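Local coordinates for lumazine protein (Photobacterium kishitanii, PDB 3A35) that binds lumazine and flavin chromophores, here riboflavin, and probably acts as an antenna that shifts the luciferase emission of luminous bacteria to shorter wavelength, at residues Y121-K126 with S151-F156; G104-D109 with S176-E181. All blocks are in the same frame, centred on the assembly; numbering follows the deposited sequence.

Contact 1 (Y121-K126 with S151-F156)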
loop_
_atom_site.group_PDB
_atom_site.type_symbol
_atom_site.label_atom_id
_atom_site.label_comp_id
_atom_site.label_asym_id
_atom_site.label_seq_id
_atom_site.Cartn_x
_atom_site.Cartn_y
_atom_site.Cartn_z
ATOM N N TYR A 121 -0.863 -8.451 -12.572
ATOM C CA TYR A 121 0.148 -8.024 -13.548
ATOM C C TYR A 121 0.255 -6.524 -13.554
ATOM O O TYR A 121 -0.745 -5.845 -13.798
ATOM C CB TYR A 121 -0.246 -8.509 -14.991
ATOM C CG TYR A 121 -0.400 -10.028 -15.037
ATOM C CD1 TYR A 121 0.671 -10.830 -15.392
ATOM C CD2 TYR A 121 -1.586 -10.636 -14.684
ATOM C CE1 TYR A 121 0.559 -12.247 -15.421
ATOM C CE2 TYR A 121 -1.721 -12.054 -14.636
ATOM C CZ TYR A 121 -0.656 -12.835 -15.037
ATOM O OH TYR A 121 -0.835 -14.256 -14.987
ATOM N N ILE A 122 1.441 -6.038 -13.256
ATOM C CA ILE A 122 1.600 -4.632 -12.983
ATOM C C ILE A 122 2.604 -4.079 -13.975
ATOM O O ILE A 122 3.701 -4.591 -14.041
ATOM C CB ILE A 122 2.111 -4.402 -11.518
ATOM C CG1 ILE A 122 1.106 -5.013 -10.473
ATOM C CG2 ILE A 122 2.376 -2.878 -11.334
ATOM C CD1 ILE A 122 1.368 -4.726 -9.045
ATOM N N LYS A 123 2.267 -3.039 -14.719
ATOM C CA LYS A 123 3.190 -2.445 -15.668
ATOM C C LYS A 123 4.027 -1.372 -14.983
ATOM O O LYS A 123 3.452 -0.388 -14.415
ATOM C CB LYS A 123 2.436 -1.873 -16.890
ATOM C CG LYS A 123 3.352 -1.389 -17.959
ATOM C CD LYS A 123 2.541 -0.955 -19.239
ATOM C CE LYS A 123 2.063 -2.198 -19.969
ATOM N NZ LYS A 123 1.489 -1.930 -21.336
ATOM N N ILE A 124 5.348 -1.446 -15.097
ATOM C CA ILE A 124 6.277 -0.591 -14.384
ATOM C C ILE A 124 6.631 0.555 -15.338
ATOM O O ILE A 124 7.040 0.251 -16.488
ATOM C CB ILE A 124 7.495 -1.387 -13.894
ATOM C CG1 ILE A 124 7.081 -2.573 -12.952
ATOM C CG2 ILE A 124 8.549 -0.417 -13.286
ATOM C CD1 ILE A 124 6.200 -2.292 -11.648
ATOM N N PRO A 125 6.376 1.827 -15.015
ATOM C CA PRO A 125 6.738 2.864 -16.004
ATOM C C PRO A 125 8.262 3.019 -16.044
ATOM O O PRO A 125 8.950 2.505 -15.143
ATOM C CB PRO A 125 6.047 4.117 -15.490
ATOM C CG PRO A 125 5.848 3.845 -14.023
ATOM C CD PRO A 125 5.716 2.397 -13.813
ATOM N N LYS A 126 8.783 3.647 -17.126
ATOM C CA LYS A 126 10.226 3.556 -17.403
ATOM C C LYS A 126 11.024 4.327 -16.339
ATOM O O LYS A 126 12.143 3.943 -15.981
ATOM C CB LYS A 126 10.613 4.084 -18.802
ATOM C CG LYS A 126 9.719 3.674 -20.012
ATOM C CD LYS A 126 10.511 3.596 -21.350
ATOM C CE LYS A 126 11.691 4.624 -21.475
ATOM N NZ LYS A 126 12.197 4.726 -22.921
ATOM N N SER A 151 8.097 -9.994 -17.422
ATOM C CA SER A 151 8.147 -10.043 -18.890
ATOM C C SER A 151 8.050 -8.614 -19.411
ATOM O O SER A 151 7.059 -7.935 -19.109
ATOM C CB SER A 151 6.954 -10.840 -19.408
ATOM O OG SER A 151 6.883 -12.115 -18.732
ATOM N N ASP A 152 9.067 -8.148 -20.141
ATOM C CA ASP A 152 9.191 -6.767 -20.639
ATOM C C ASP A 152 9.051 -5.873 -19.371
ATOM O O ASP A 152 9.863 -5.915 -18.452
ATOM C CB ASP A 152 8.147 -6.441 -21.728
ATOM C CG ASP A 152 8.258 -7.357 -22.966
ATOM O OD1 ASP A 152 9.410 -7.733 -23.328
ATOM O OD2 ASP A 152 7.179 -7.696 -23.564
ATOM N N ASP A 153 8.052 -5.016 -19.365
ATOM C CA ASP A 153 7.960 -4.096 -18.235
ATOM C C ASP A 153 6.847 -4.515 -17.260
ATOM O O ASP A 153 6.436 -3.651 -16.472
ATOM C CB ASP A 153 7.726 -2.667 -18.761
ATOM C CG ASP A 153 6.589 -2.556 -19.777
ATOM O OD1 ASP A 153 5.872 -3.549 -20.092
ATOM O OD2 ASP A 153 6.338 -1.436 -20.272
ATOM N N ILE A 154 6.385 -5.766 -17.322
ATOM C CA ILE A 154 5.272 -6.226 -16.542
ATOM C C ILE A 154 5.691 -7.224 -15.532
ATOM O O ILE A 154 6.406 -8.193 -15.832
ATOM C CB ILE A 154 4.076 -6.550 -17.417
ATOM C CG1 ILE A 154 3.537 -7.887 -17.290
ATOM C CG2 ILE A 154 3.817 -5.541 -18.579
ATOM C CD1 ILE A 154 2.498 -7.690 -16.403
ATOM N N ILE A 155 5.375 -6.922 -14.283
ATOM C CA ILE A 155 5.685 -7.868 -13.194
ATOM C C ILE A 155 4.443 -8.673 -12.829
ATOM O O ILE A 155 3.341 -8.100 -12.717
ATOM C CB ILE A 155 6.315 -7.150 -11.953
ATOM C CG1 ILE A 155 5.397 -6.164 -11.300
ATOM C CG2 ILE A 155 7.621 -6.520 -12.324
ATOM C CD1 ILE A 155 5.780 -5.931 -9.872
ATOM N N PHE A 156 4.537 -9.983 -12.681
ATOM C CA PHE A 156 3.486 -10.862 -12.352
ATOM C C PHE A 156 3.656 -11.313 -10.932
ATOM O O PHE A 156 4.676 -11.901 -10.533
ATOM C CB PHE A 156 3.452 -12.015 -13.362
ATOM C CG PHE A 156 2.707 -13.181 -12.955
ATOM C CD1 PHE A 156 1.497 -13.105 -12.246
ATOM C CD2 PHE A 156 3.134 -14.453 -13.378
ATOM C CE1 PHE A 156 0.740 -14.229 -11.879
ATOM C CE2 PHE A 156 2.440 -15.584 -13.010
ATOM C CZ PHE A 156 1.209 -15.513 -12.285
HETATM O O HOH W 1 6.359 0.841 -19.012
#

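Contact 2 (G104-D109 with S176-E181)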
loop_
_atom_site.group_PDB
_atom_site.type_symbol
_atom_site.label_atom_id
_atom_site.label_comp_id
_atom_site.label_asym_id
_atom_site.label_seq_id
_atom_site.Cartn_x
_atom_site.Cartn_y
_atom_site.Cartn_z
ATOM N N GLY A 104 7.504 4.623 -6.319
ATOM C CA GLY A 104 6.730 5.420 -7.262
ATOM C C GLY A 104 5.446 4.650 -7.556
ATOM O O GLY A 104 5.140 3.591 -6.958
ATOM N N VAL A 105 4.610 5.202 -8.421
ATOM C CA VAL A 105 3.371 4.628 -8.826
ATOM C C VAL A 105 3.543 3.727 -10.026
ATOM O O VAL A 105 4.267 4.048 -10.991
ATOM C CB VAL A 105 2.397 5.732 -9.102
ATOM C CG1 VAL A 105 1.091 5.202 -9.575
ATOM C CG2 VAL A 105 2.083 6.535 -7.890
ATOM N N ALA A 106 2.843 2.644 -10.008
ATOM C CA ALA A 106 2.686 1.753 -11.240
ATOM C C ALA A 106 1.255 1.443 -11.508
ATOM O O ALA A 106 0.340 1.864 -10.750
ATOM C CB ALA A 106 3.535 0.492 -11.110
ATOM N N THR A 107 0.888 0.675 -12.563
ATOM C CA THR A 107 -0.509 0.576 -12.943
ATOM C C THR A 107 -0.812 -0.865 -13.256
ATOM O O THR A 107 -0.038 -1.522 -13.996
ATOM C CB THR A 107 -0.743 1.435 -14.206
ATOM O OG1 THR A 107 -0.448 2.785 -13.854
ATOM C CG2 THR A 107 -2.185 1.413 -14.646
ATOM N N VAL A 108 -1.901 -1.356 -12.788
ATOM C CA VAL A 108 -2.355 -2.770 -13.007
ATOM C C VAL A 108 -2.631 -2.909 -14.530
ATOM O O VAL A 108 -3.480 -2.214 -15.098
ATOM C CB VAL A 108 -3.548 -3.071 -12.201
ATOM C CG1 VAL A 108 -4.146 -4.436 -12.539
ATOM C CG2 VAL A 108 -3.201 -2.995 -10.704
ATOM N N ASP A 109 -1.964 -3.895 -15.132
ATOM C CA ASP A 109 -2.159 -4.212 -16.571
ATOM C C ASP A 109 -3.337 -5.199 -16.679
ATOM O O ASP A 109 -4.073 -5.214 -17.711
ATOM C CB ASP A 109 -0.911 -4.892 -17.124
ATOM C CG ASP A 109 -1.130 -5.497 -18.555
ATOM O OD1 ASP A 109 -1.036 -4.708 -19.513
ATOM O OD2 ASP A 109 -1.448 -6.709 -18.718
ATOM N N SER A 176 -5.873 0.337 -12.495
ATOM C CA SER A 176 -5.675 0.786 -11.090
ATOM C C SER A 176 -4.231 1.180 -10.890
ATOM O O SER A 176 -3.318 0.425 -11.179
ATOM C CB SER A 176 -6.035 -0.319 -10.164
ATOM O OG SER A 176 -7.432 -0.555 -10.171
ATOM N N ASP A 177 -3.997 2.347 -10.329
ATOM C CA ASP A 177 -2.684 2.765 -9.838
ATOM C C ASP A 177 -2.417 2.207 -8.470
ATOM O O ASP A 177 -3.281 2.047 -7.629
ATOM C CB ASP A 177 -2.518 4.256 -9.810
ATOM C CG ASP A 177 -2.393 4.891 -11.225
ATOM O OD1 ASP A 177 -2.196 4.216 -12.244
ATOM O OD2 ASP A 177 -2.498 6.120 -11.275
ATOM N N VAL A 178 -1.126 1.847 -8.263
ATOM C CA VAL A 178 -0.640 1.223 -6.975
ATOM C C VAL A 178 0.674 1.857 -6.582
ATOM O O VAL A 178 1.446 2.324 -7.401
ATOM C CB VAL A 178 -0.484 -0.286 -7.142
ATOM C CG1 VAL A 178 -1.746 -0.999 -7.468
ATOM C CG2 VAL A 178 0.598 -0.640 -8.183
ATOM N N ASN A 179 0.909 1.835 -5.264
ATOM C CA ASN A 179 2.228 2.252 -4.693
ATOM C C ASN A 179 3.165 1.074 -4.718
ATOM O O ASN A 179 2.849 0.002 -4.175
ATOM C CB ASN A 179 2.066 2.649 -3.216
ATOM C CG ASN A 179 1.225 3.918 -3.037
ATOM O OD1 ASN A 179 1.164 4.794 -3.955
ATOM N ND2 ASN A 179 0.678 4.123 -1.856
ATOM N N VAL A 180 4.346 1.283 -5.332
ATOM C CA VAL A 180 5.373 0.160 -5.356
ATOM C C VAL A 180 6.540 0.504 -4.483
ATOM O O VAL A 180 7.071 1.669 -4.511
ATOM C CB VAL A 180 5.819 -0.002 -6.853
ATOM C CG1 VAL A 180 6.965 -1.079 -6.927
ATOM C CG2 VAL A 180 4.677 -0.250 -7.787
ATOM N N GLU A 181 6.917 -0.496 -3.670
ATOM C CA GLU A 181 8.154 -0.387 -2.865
ATOM C C GLU A 181 9.034 -1.526 -3.386
ATOM O O GLU A 181 8.727 -2.704 -3.264
ATOM C CB GLU A 181 7.994 -0.503 -1.349
ATOM C CG GLU A 181 9.365 -0.372 -0.674
ATOM C CD GLU A 181 9.321 -0.273 0.727
ATOM O OE1 GLU A 181 8.328 -0.109 1.421
ATOM O OE2 GLU A 181 10.451 -0.455 1.300
#

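Contact 1 (Y121-K126 with S151-F156)
The rings of Tyr121 and Phe156 lie side by side in an offset stack, pointing the same way from a non-hydrogen-bonded pair of residues on neighbouring antiparallel strands. Their centroids are 4.5 Å apart and their planes diverge by 13°. The overlap is partial: Tyr121 lays its CE1 edge over the inner end of the other ring, with Tyr121 CE1 3.4 Å from Phe156 CG, and its hydroxyl rides above the rim, Tyr121 OH standing 3.5 Å from Phe156 CE1. Phe156 reaches this position with CG anti to its backbone N (chi1 163°), while Tyr121 folds its ring back beside its own N (chi1 -58°).

On the other face of the sheet Ile122 and Ile155 form a hydrogen-bonded pair, with Ile122 CB 3.7 Å from Ile155 CG1. Ile124, just past the strand end, brings CD1 across to the same CG1 at 4.0 Å. These branches turn inward, where Ile138 and Ile140 of strand 137-140 pack against Ile155 and Ile122. Reciprocal amide-carbonyl bonds join Ile122 and Ile155, and Ile124 N continues the ladder to Asp153 O at 2.8 Å, an almost straight bond.

Asp153 sits just before strand 154-160, in a type II' turn that runs from Ser151 to Ile154. The side chain of Lys123 crosses its carboxylate with methylenes rather than with the ammonium: Lys123 NZ stays 4.8 Å from Asp153 OD1. Asp153 is tied instead to the backbone of 121-126, through a water that donates to both Ile124 O and Asp153 OD2.

The chemistry thus changes across the strand pair. One face is oily and inward; the other carries the aromatic stack, with Lys123 further along and Asp153 nearby in the turn, their attraction probably softened by the gap and by solvent.

Contact 2 (G104-D109 with S176-E181)
Ala106, Val178 and Val180 make the close-packed side of this antiparallel pair. The Ala106 methyl lies on the same face as the two valines and packs against one branch of Val180, with Ala106 CB 3.6 Å from Val180 CG2. Val108 extends the same apolar patch, setting CG2 4.1 Å from Val178 CG1. Behind it, Ile138 and Ile140 of strand 137-140 and Ile122 of strand 117-123 continue the hydrophobic interior.

The backbone ladder is strong through the middle. Ala106 and Val178 exchange amide-carbonyl bonds, and at the end next to Ser176 the amide of Val108 meets Ser176 O at 2.8 Å, nearly linear at 172°. At Gly104 the ladder opens: Val180 N still donates to Gly104 O at 2.9 Å, but the return bond from Gly104 N to Val180 O has stretched to 3.5 Å and is weak.

The reverse face is more polar, and open to solvent round Asp177. Thr107 and Asp177 stand side by side, and Thr107 OG1 donates to Asp177 OD1 at 2.8 Å, arriving on the anti side and 30° out of the carboxylate plane. Thr107 OG1 (chi1 -62°) and the carboxyl carbon of Asp177 both lie beside their own backbone N, which brings hydroxyl and carboxylate level. Val105 meets the stem of Asp177 at about a right angle, Val105 CG1 lying 3.7 Å from Asp177 CB. Further along this face Asn179 is buried and looks to the other repeat, bonding Thr71 N and Asn45 O, while Glu181 grips Gly100 N and Thr99 OG1, Gly100 being a chromophore-binding residue.

Pairing the first strand of the C-terminal lumazine-binding repeat with its last is characteristic of the Greek-key antiparallel barrel of the riboflavin synthase family, here set beside the riboflavin-carrying N-terminal barrel.

Overall arrangement
After the N-terminal repeat the chain runs into 104-109, the start of strand 104-114, turns back and returns along strand 117-123 into 121-126. It then passes strands 137-140, 143-146 and 149-151, and the turn from Ser151 to Ile154 starts strand 154-160 alongside 121-126, so contact 1 closes an inner loop of 24 residues. Only after helix 163-166 does 176-181 arrive beside 104-109, and contact 2 closes a longer loop that encloses the first. Both belong to one sheet, where strands 177-182, 104-114, 117-123 and 154-160 are consecutive neighbours. Backbone contacts from Tyr121 O to Asp109 N and from Lys123 N to Thr107 O, probable hydrogen bonds, join the two.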